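Ubiquitin-conjugating enzyme (Plasmodium falciparum 3D7, PDB 2H2Y) probably acts as an E2 enzyme that carries activated ubiquitin and passes it on toward protein substrates, this chain being its ubiquitin-conjugating core domain. Local coordinates at residues L29-K34 against S118-I123; I51-Y56 against K70-F75. All blocks are in the same frame, centred on the assembly; numbering follows the deposited sequence.

Interaction 1 of 2, residues L29-K34 against S118-I123; sequences LNNFLK and SISGLI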
ATOM      1  N   LEU A  29      -2.855  -0.691  -9.704  1.00 33.71           N
ATOM      2  CA  LEU A  29      -1.451  -1.081  -9.783  1.00 33.53           C
ATOM      3  C   LEU A  29      -0.703  -0.121 -10.711  1.00 34.74           C
ATOM      4  O   LEU A  29       0.326   0.448 -10.326  1.00 34.64           O
ATOM      5  CB  LEU A  29      -1.315  -2.518 -10.298  1.00 34.11           C
ATOM      6  CG  LEU A  29       0.114  -3.053 -10.502  1.00 33.94           C
ATOM      7  CD1 LEU A  29       0.861  -3.114  -9.177  1.00 29.97           C
ATOM      8  CD2 LEU A  29       0.044  -4.436 -11.123  1.00 33.14           C
ATOM      9  N   ASN A  30      -1.235   0.062 -11.925  1.00 35.60           N
ATOM     10  CA  ASN A  30      -0.631   0.957 -12.919  1.00 35.66           C
ATOM     11  C   ASN A  30      -0.424   2.354 -12.366  1.00 34.57           C
ATOM     12  O   ASN A  30       0.620   2.970 -12.595  1.00 34.70           O
ATOM     13  CB  ASN A  30      -1.491   1.039 -14.180  1.00 36.43           C
ATOM     14  CG  ASN A  30      -1.467  -0.240 -14.970  1.00 39.52           C
ATOM     15  OD1 ASN A  30      -0.405  -0.838 -15.163  1.00 41.68           O
ATOM     16  ND2 ASN A  30      -2.632  -0.670 -15.443  1.00 39.60           N
ATOM     17  N   ASN A  31      -1.418   2.869 -11.650  1.00 33.15           N
ATOM     18  CA  ASN A  31      -1.251   4.186 -11.079  1.00 33.14           C
ATOM     19  C   ASN A  31      -0.139   4.130 -10.044  1.00 31.71           C
ATOM     20  O   ASN A  31       0.622   5.087  -9.897  1.00 29.39           O
ATOM     21  CB  ASN A  31      -2.536   4.680 -10.421  1.00 37.38           C
ATOM     22  CG  ASN A  31      -2.297   5.905  -9.540  1.00 40.29           C
ATOM     23  OD1 ASN A  31      -1.927   5.784  -8.364  1.00 40.87           O
ATOM     24  ND2 ASN A  31      -2.480   7.090 -10.114  1.00 41.24           N
ATOM     25  N   PHE A  32      -0.030   3.007  -9.338  1.00 28.00           N
ATOM     26  CA  PHE A  32       0.995   2.887  -8.318  1.00 27.30           C
ATOM     27  C   PHE A  32       2.386   2.946  -8.943  1.00 28.02           C
ATOM     28  O   PHE A  32       3.288   3.596  -8.405  1.00 26.34           O
ATOM     29  CB  PHE A  32       0.825   1.595  -7.519  1.00 25.98           C
ATOM     30  CG  PHE A  32       1.535   1.618  -6.196  1.00 26.61           C
ATOM     31  CD1 PHE A  32       0.872   2.036  -5.042  1.00 26.51           C
ATOM     32  CD2 PHE A  32       2.884   1.278  -6.107  1.00 24.91           C
ATOM     33  CE1 PHE A  32       1.545   2.118  -3.807  1.00 28.28           C
ATOM     34  CE2 PHE A  32       3.564   1.358  -4.884  1.00 27.49           C
ATOM     35  CZ  PHE A  32       2.891   1.781  -3.730  1.00 28.19           C
ATOM     36  N   LEU A  33       2.559   2.270 -10.076  1.00 28.01           N
ATOM     37  CA  LEU A  33       3.843   2.278 -10.779  1.00 28.66           C
ATOM     38  C   LEU A  33       4.152   3.682 -11.332  1.00 29.94           C
ATOM     39  O   LEU A  33       5.292   4.138 -11.286  1.00 29.64           O
ATOM     40  CB  LEU A  33       3.825   1.278 -11.939  1.00 28.08           C
ATOM     41  CG  LEU A  33       3.614  -0.211 -11.665  1.00 26.91           C
ATOM     42  CD1 LEU A  33       3.425  -0.911 -12.984  1.00 26.63           C
ATOM     43  CD2 LEU A  33       4.794  -0.806 -10.923  1.00 27.01           C
ATOM     44  N   LYS A  34       3.127   4.363 -11.838  1.00 30.11           N
ATOM     45  CA  LYS A  34       3.288   5.697 -12.401  1.00 33.26           C
ATOM     46  C   LYS A  34       3.468   6.823 -11.370  1.00 34.49           C
ATOM     47  O   LYS A  34       4.217   7.772 -11.617  1.00 35.05           O
ATOM     48  CB  LYS A  34       2.097   6.009 -13.306  1.00 35.19           C
ATOM     49  CG  LYS A  34       2.160   7.363 -14.011  1.00 41.11           C
ATOM     50  CD  LYS A  34       0.973   7.523 -14.959  1.00 44.07           C
ATOM     51  CE  LYS A  34       0.906   8.911 -15.573  1.00 45.98           C
ATOM     52  NZ  LYS A  34      -0.355   9.103 -16.364  1.00 48.59           N
ATOM     53  N   SER A 118      -7.331   5.934  -3.444  1.00 25.70           N
ATOM     54  CA  SER A 118      -6.312   5.285  -4.262  1.00 26.16           C
ATOM     55  C   SER A 118      -5.304   4.580  -3.360  1.00 27.68           C
ATOM     56  O   SER A 118      -4.903   5.121  -2.322  1.00 28.37           O
ATOM     57  CB  SER A 118      -5.569   6.318  -5.119  1.00 27.49           C
ATOM     58  OG  SER A 118      -4.519   6.961  -4.407  1.00 25.12           O
ATOM     59  N   ILE A 119      -4.887   3.378  -3.751  1.00 27.37           N
ATOM     60  CA  ILE A 119      -3.921   2.635  -2.950  1.00 26.96           C
ATOM     61  C   ILE A 119      -2.657   3.461  -2.736  1.00 25.92           C
ATOM     62  O   ILE A 119      -2.163   3.569  -1.612  1.00 26.43           O
ATOM     63  CB  ILE A 119      -3.550   1.297  -3.606  1.00 24.88           C
ATOM     64  CG1 ILE A 119      -4.817   0.485  -3.882  1.00 25.88           C
ATOM     65  CG2 ILE A 119      -2.639   0.513  -2.690  1.00 23.93           C
ATOM     66  CD1 ILE A 119      -5.706   0.269  -2.656  1.00 25.92           C
ATOM     67  N   SER A 120      -2.137   4.055  -3.806  1.00 24.52           N
ATOM     68  CA  SER A 120      -0.936   4.877  -3.682  1.00 27.01           C
ATOM     69  C   SER A 120      -1.182   5.942  -2.617  1.00 27.69           C
ATOM     70  O   SER A 120      -0.281   6.294  -1.860  1.00 28.10           O
ATOM     71  CB  SER A 120      -0.592   5.551  -5.015  1.00 26.93           C
ATOM     72  OG  SER A 120      -1.607   6.461  -5.401  1.00 30.48           O
ATOM     73  N   GLY A 121      -2.416   6.442  -2.566  1.00 26.90           N
ATOM     74  CA  GLY A 121      -2.779   7.465  -1.599  1.00 22.72           C
ATOM     75  C   GLY A 121      -2.861   6.928  -0.185  1.00 21.52           C
ATOM     76  O   GLY A 121      -2.389   7.567   0.756  1.00 25.89           O
ATOM     77  N   LEU A 122      -3.468   5.759  -0.021  0.50 17.70           N
ATOM     78  CA  LEU A 122      -3.560   5.167   1.295  0.50 15.21           C
ATOM     79  C   LEU A 122      -2.140   5.051   1.828  0.50 16.16           C
ATOM     80  O   LEU A 122      -1.828   5.514   2.926  0.50 14.52           O
ATOM     81  CB  LEU A 122      -4.190   3.776   1.219  0.50  9.99           C
ATOM     82  CG  LEU A 122      -5.644   3.691   0.747  0.50  7.15           C
ATOM     83  CD1 LEU A 122      -6.080   2.241   0.740  0.50  3.84           C
ATOM     84  CD2 LEU A 122      -6.545   4.516   1.653  0.50  1.80           C
ATOM     85  N   ILE A 123      -1.270   4.457   1.022  1.00 18.91           N
ATOM     86  CA  ILE A 123       0.115   4.249   1.422  1.00 22.34           C
ATOM     87  C   ILE A 123       0.848   5.557   1.692  1.00 23.79           C
ATOM     88  O   ILE A 123       1.636   5.649   2.638  1.00 23.19           O
ATOM     89  CB  ILE A 123       0.903   3.424   0.354  1.00 21.31           C
ATOM     90  CG1 ILE A 123       0.249   2.056   0.151  1.00 18.50           C
ATOM     91  CG2 ILE A 123       2.350   3.237   0.790  1.00 21.23           C
ATOM     92  CD1 ILE A 123       0.123   1.251   1.421  1.00 16.88           C
TER

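Interaction 2 of 2, residues I51-Y56 against K70-F75; sequences IWIVQY and KIKIIF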
ATOM      1  N   ILE A  51      -2.797  -9.657  -3.875  1.00 40.56           N
ATOM      2  CA  ILE A  51      -1.807  -9.451  -2.820  1.00 39.33           C
ATOM      3  C   ILE A  51      -0.610  -8.614  -3.228  1.00 38.34           C
ATOM      4  O   ILE A  51       0.134  -8.995  -4.126  1.00 38.96           O
ATOM      5  CB  ILE A  51      -1.252 -10.794  -2.301  1.00 38.93           C
ATOM      6  CG1 ILE A  51      -2.393 -11.706  -1.856  1.00 37.48           C
ATOM      7  CG2 ILE A  51      -0.318 -10.541  -1.141  1.00 37.83           C
ATOM      8  CD1 ILE A  51      -1.946 -13.118  -1.575  1.00 37.87           C
ATOM      9  N   TRP A  52      -0.416  -7.484  -2.555  1.00 37.17           N
ATOM     10  CA  TRP A  52       0.721  -6.613  -2.841  1.00 35.20           C
ATOM     11  C   TRP A  52       1.573  -6.443  -1.585  1.00 33.49           C
ATOM     12  O   TRP A  52       1.084  -6.563  -0.462  1.00 32.39           O
ATOM     13  CB  TRP A  52       0.281  -5.207  -3.253  1.00 34.61           C
ATOM     14  CG  TRP A  52      -0.571  -5.069  -4.463  1.00 35.22           C
ATOM     15  CD1 TRP A  52      -1.144  -6.066  -5.198  1.00 34.45           C
ATOM     16  CD2 TRP A  52      -1.028  -3.835  -5.028  1.00 36.15           C
ATOM     17  NE1 TRP A  52      -1.938  -5.526  -6.183  1.00 35.76           N
ATOM     18  CE2 TRP A  52      -1.885  -4.159  -6.102  1.00 36.10           C
ATOM     19  CE3 TRP A  52      -0.800  -2.483  -4.727  1.00 34.46           C
ATOM     20  CZ2 TRP A  52      -2.517  -3.178  -6.878  1.00 35.39           C
ATOM     21  CZ3 TRP A  52      -1.429  -1.509  -5.497  1.00 34.97           C
ATOM     22  CH2 TRP A  52      -2.279  -1.864  -6.561  1.00 35.29           C
ATOM     23  N   ILE A  53       2.852  -6.150  -1.790  1.00 32.09           N
ATOM     24  CA  ILE A  53       3.771  -5.899  -0.696  1.00 30.30           C
ATOM     25  C   ILE A  53       4.628  -4.719  -1.100  1.00 29.90           C
ATOM     26  O   ILE A  53       5.450  -4.814  -2.011  1.00 30.07           O
ATOM     27  CB  ILE A  53       4.679  -7.101  -0.393  1.00 29.97           C
ATOM     28  CG1 ILE A  53       3.877  -8.170   0.346  1.00 32.21           C
ATOM     29  CG2 ILE A  53       5.850  -6.662   0.472  1.00 27.66           C
ATOM     30  CD1 ILE A  53       4.699  -9.369   0.781  1.00 33.09           C
ATOM     31  N   VAL A  54       4.404  -3.596  -0.432  1.00 29.58           N
ATOM     32  CA  VAL A  54       5.153  -2.386  -0.704  1.00 28.98           C
ATOM     33  C   VAL A  54       6.283  -2.313   0.318  1.00 29.40           C
ATOM     34  O   VAL A  54       6.119  -2.739   1.459  1.00 29.93           O
ATOM     35  CB  VAL A  54       4.239  -1.150  -0.559  1.00 27.84           C
ATOM     36  CG1 VAL A  54       5.025   0.122  -0.823  1.00 26.80           C
ATOM     37  CG2 VAL A  54       3.069  -1.264  -1.519  1.00 26.96           C
ATOM     38  N   GLN A  55       7.436  -1.804  -0.083  1.00 28.59           N
ATOM     39  CA  GLN A  55       8.526  -1.686   0.863  1.00 30.92           C
ATOM     40  C   GLN A  55       8.872  -0.217   0.896  1.00 31.12           C
ATOM     41  O   GLN A  55       9.182   0.370  -0.137  1.00 28.94           O
ATOM     42  CB  GLN A  55       9.742  -2.506   0.430  1.00 31.66           C
ATOM     43  CG  GLN A  55      10.837  -2.545   1.482  1.00 34.10           C
ATOM     44  CD  GLN A  55      12.091  -3.278   1.031  1.00 35.82           C
ATOM     45  OE1 GLN A  55      12.060  -4.474   0.746  1.00 36.74           O
ATOM     46  NE2 GLN A  55      13.205  -2.557   0.968  1.00 37.70           N
ATOM     47  N   TYR A  56       8.809   0.364   2.091  1.00 32.64           N
ATOM     48  CA  TYR A  56       9.077   1.777   2.310  1.00 32.98           C
ATOM     49  C   TYR A  56      10.370   2.028   3.078  1.00 34.37           C
ATOM     50  O   TYR A  56      10.513   1.591   4.210  1.00 35.95           O
ATOM     51  CB  TYR A  56       7.908   2.396   3.079  1.00 33.19           C
ATOM     52  CG  TYR A  56       8.220   3.747   3.664  1.00 33.45           C
ATOM     53  CD1 TYR A  56       8.619   4.800   2.845  1.00 32.30           C
ATOM     54  CD2 TYR A  56       8.153   3.968   5.035  1.00 32.53           C
ATOM     55  CE1 TYR A  56       8.951   6.036   3.376  1.00 30.80           C
ATOM     56  CE2 TYR A  56       8.485   5.208   5.577  1.00 32.62           C
ATOM     57  CZ  TYR A  56       8.887   6.235   4.734  1.00 31.83           C
ATOM     58  OH  TYR A  56       9.254   7.455   5.244  1.00 32.43           O
ATOM     59  N   LYS A  70       8.048  -2.963   5.521  1.00 33.46           N
ATOM     60  CA  LYS A  70       7.180  -3.503   4.480  1.00 32.39           C
ATOM     61  C   LYS A  70       5.730  -3.342   4.888  1.00 31.71           C
ATOM     62  O   LYS A  70       5.397  -3.473   6.064  1.00 32.83           O
ATOM     63  CB  LYS A  70       7.483  -4.978   4.224  1.00 32.57           C
ATOM     64  CG  LYS A  70       8.841  -5.219   3.597  1.00 37.40           C
ATOM     65  CD  LYS A  70       8.996  -6.673   3.173  1.00 42.75           C
ATOM     66  CE  LYS A  70      10.450  -7.007   2.829  1.00 46.29           C
ATOM     67  NZ  LYS A  70      11.368  -6.834   4.006  1.00 50.26           N
ATOM     68  N   ILE A  71       4.878  -3.043   3.910  1.00 31.14           N
ATOM     69  CA  ILE A  71       3.445  -2.853   4.126  1.00 29.87           C
ATOM     70  C   ILE A  71       2.682  -3.761   3.167  1.00 29.84           C
ATOM     71  O   ILE A  71       2.754  -3.574   1.955  1.00 32.29           O
ATOM     72  CB  ILE A  71       3.023  -1.402   3.824  1.00 29.06           C
ATOM     73  CG1 ILE A  71       3.854  -0.422   4.650  1.00 27.34           C
ATOM     74  CG2 ILE A  71       1.538  -1.232   4.094  1.00 27.42           C
ATOM     75  CD1 ILE A  71       3.476   1.030   4.429  1.00 25.70           C
ATOM     76  N   LYS A  72       1.961  -4.743   3.690  1.00 29.02           N
ATOM     77  CA  LYS A  72       1.202  -5.645   2.831  1.00 28.55           C
ATOM     78  C   LYS A  72      -0.201  -5.114   2.575  1.00 28.74           C
ATOM     79  O   LYS A  72      -0.787  -4.421   3.414  1.00 28.88           O
ATOM     80  CB  LYS A  72       1.110  -7.048   3.438  1.00 29.61           C
ATOM     81  CG  LYS A  72       0.195  -7.970   2.659  1.00 30.51           C
ATOM     82  CD  LYS A  72       0.274  -9.411   3.131  1.00 33.63           C
ATOM     83  CE  LYS A  72       1.593 -10.055   2.747  1.00 35.19           C
ATOM     84  NZ  LYS A  72       1.570 -11.532   2.968  1.00 37.59           N
ATOM     85  N   ILE A  73      -0.730  -5.448   1.403  1.00 29.13           N
ATOM     86  CA  ILE A  73      -2.055  -5.017   0.992  1.00 27.85           C
ATOM     87  C   ILE A  73      -2.845  -6.215   0.462  1.00 28.73           C
ATOM     88  O   ILE A  73      -2.420  -6.881  -0.486  1.00 29.79           O
ATOM     89  CB  ILE A  73      -1.954  -3.951  -0.119  1.00 25.24           C
ATOM     90  CG1 ILE A  73      -1.080  -2.790   0.356  1.00 20.67           C
ATOM     91  CG2 ILE A  73      -3.339  -3.474  -0.506  1.00 23.19           C
ATOM     92  CD1 ILE A  73      -0.833  -1.741  -0.688  1.00 20.83           C
ATOM     93  N   ILE A  74      -3.985  -6.492   1.086  1.00 29.39           N
ATOM     94  CA  ILE A  74      -4.832  -7.597   0.667  1.00 30.58           C
ATOM     95  C   ILE A  74      -6.141  -7.006   0.177  1.00 32.07           C
ATOM     96  O   ILE A  74      -6.847  -6.336   0.933  1.00 32.04           O
ATOM     97  CB  ILE A  74      -5.163  -8.551   1.829  1.00 31.37           C
ATOM     98  CG1 ILE A  74      -3.893  -9.186   2.394  1.00 30.36           C
ATOM     99  CG2 ILE A  74      -6.110  -9.630   1.341  1.00 30.57           C
ATOM    100  CD1 ILE A  74      -3.191 -10.125   1.439  1.00 32.29           C
ATOM    101  N   PHE A  75      -6.461  -7.246  -1.091  1.00 34.07           N
ATOM    102  CA  PHE A  75      -7.694  -6.739  -1.681  1.00 35.47           C
ATOM    103  C   PHE A  75      -8.745  -7.814  -1.531  1.00 36.94           C
ATOM    104  O   PHE A  75      -8.661  -8.868  -2.159  1.00 38.21           O
ATOM    105  CB  PHE A  75      -7.491  -6.418  -3.166  1.00 32.40           C
ATOM    106  CG  PHE A  75      -6.563  -5.267  -3.420  1.00 30.72           C
ATOM    107  CD1 PHE A  75      -7.042  -3.962  -3.448  1.00 30.73           C
ATOM    108  CD2 PHE A  75      -5.206  -5.486  -3.635  1.00 29.35           C
ATOM    109  CE1 PHE A  75      -6.181  -2.889  -3.688  1.00 32.74           C
ATOM    110  CE2 PHE A  75      -4.335  -4.426  -3.877  1.00 30.49           C
ATOM    111  CZ  PHE A  75      -4.823  -3.123  -3.905  1.00 31.48           C
TER

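Interaction 1 of 2, residues L29-K34 against S118-I123
Phe32 turns its CG away from its own amide nitrogen (chi1 -161°), which carries the ring off helix 21-34 to the start of helix 119-130, where Ser120 and Ile123 receive it. The second torsion sets the ring plane roughly perpendicular to the plane of CA, CB and CG, and it is the CD1-CE1 side that does the touching. Phe32 CD1 lies 3.6 Å from Ser120 CA and 3.8 Å from Ser120 CB, so this side of the ring meets the serine obliquely, at its CA and CB. One turn further along, Ile123 CG1 meets the ring at its edge, near the ring plane, 4.2 Å from Phe32 CE1. Ile119 is more distant, its CG2 4.5 Å from Phe32 CD1.

These are the N-terminal helix and a late helix of the UBC fold, which meet beside the central antiparallel sheet; their local axes approach to 9.6 Å at an angle of 55°. The aromatic ring spans that gap, and it also touches Ile42 and Val54 of the sheet. Ser118 is the N-cap of helix 119-130: its OG accepts from Gly121 N at 2.8 Å, although the N-H...O angle of 135° shows a bent bond. Glu28, one residue before 29-34, adds a polar tie between the helices, its OE2 accepting from Ile119 N.

Interaction 2 of 2, residues I51-Y56 against K70-F75
Trp52 and Phe75 form an edge-to-face aromatic pair at one end of a beta hairpin, strands 51-57 and 68-74, the middle pair of the four-stranded antiparallel meander of the UBC fold. Trp52 can be followed outward from the backbone. Its CB sits 4.0 Å from Ile73 CB, its partner in a hydrogen-bonded pair. With chi1 at -60°, CG is anti to the carbonyl carbon, and the indole lies on the sheet face that carries Ile73 and Val54, beside Phe75. CG, CD1, NE1, CD2 and CZ2 all have Phe75 CE2 as nearest partner, and CE2, at the ring junction, comes closest to it, Trp52 CE2 to Phe75 CE2 being 3.3 Å. CE3 comes to 4.1 Å from Ile73 CD1, while the outer atoms CZ3 and CH2 meet Phe75 CZ. The edge of the Phe75 ring thus points at the face of the Trp52 indole, with the two planes at 61°.

Beyond the pair, the same buried face carries Val54, whose CG2 is 4.0 Å from Ile73 CD1. Helix 21-34 lies over this side, with Ile25 and Leu29 on Trp52 and Phe32 on Val54.

Four backbone bonds fix the register, two at Trp52-Ile73 and two at Val54-Ile71, and that from Trp52 N to Ile73 O is nearly straight.

The side chains of the non-hydrogen-bonded pairs (Ile51-Ile74, Ile53-Lys72, Gln55-Lys70) line the other face. Ile51 and Ile74 lie side by side. In Lys72, CG lies by Trp52 O, and the bend at chi3 (-71°) brings Lys72 CE beside Ile53, 3.7 Å from Ile53 CD1.

In the fold
Interaction 2 builds the middle of the sheet, and interaction 1 joins the two helices that pack on its buried face; their centres are about 11 Å apart. Ile119 connects them: its CG2 lies 3.5 Å from Ile73 CD1 and 3.7 Å from Trp52 CZ3, and Ile119 CD1 packs 3.4 Å from Phe75 CE1. From the other helix, Leu29 N packs against Trp52 CH2, also at 3.4 Å. Both helices therefore meet the Trp52 side of the sheet in one shared hydrophobic core. Along the chain, the hairpin falls between the two helices. Both are packing contacts within the ubiquitin-conjugating domain.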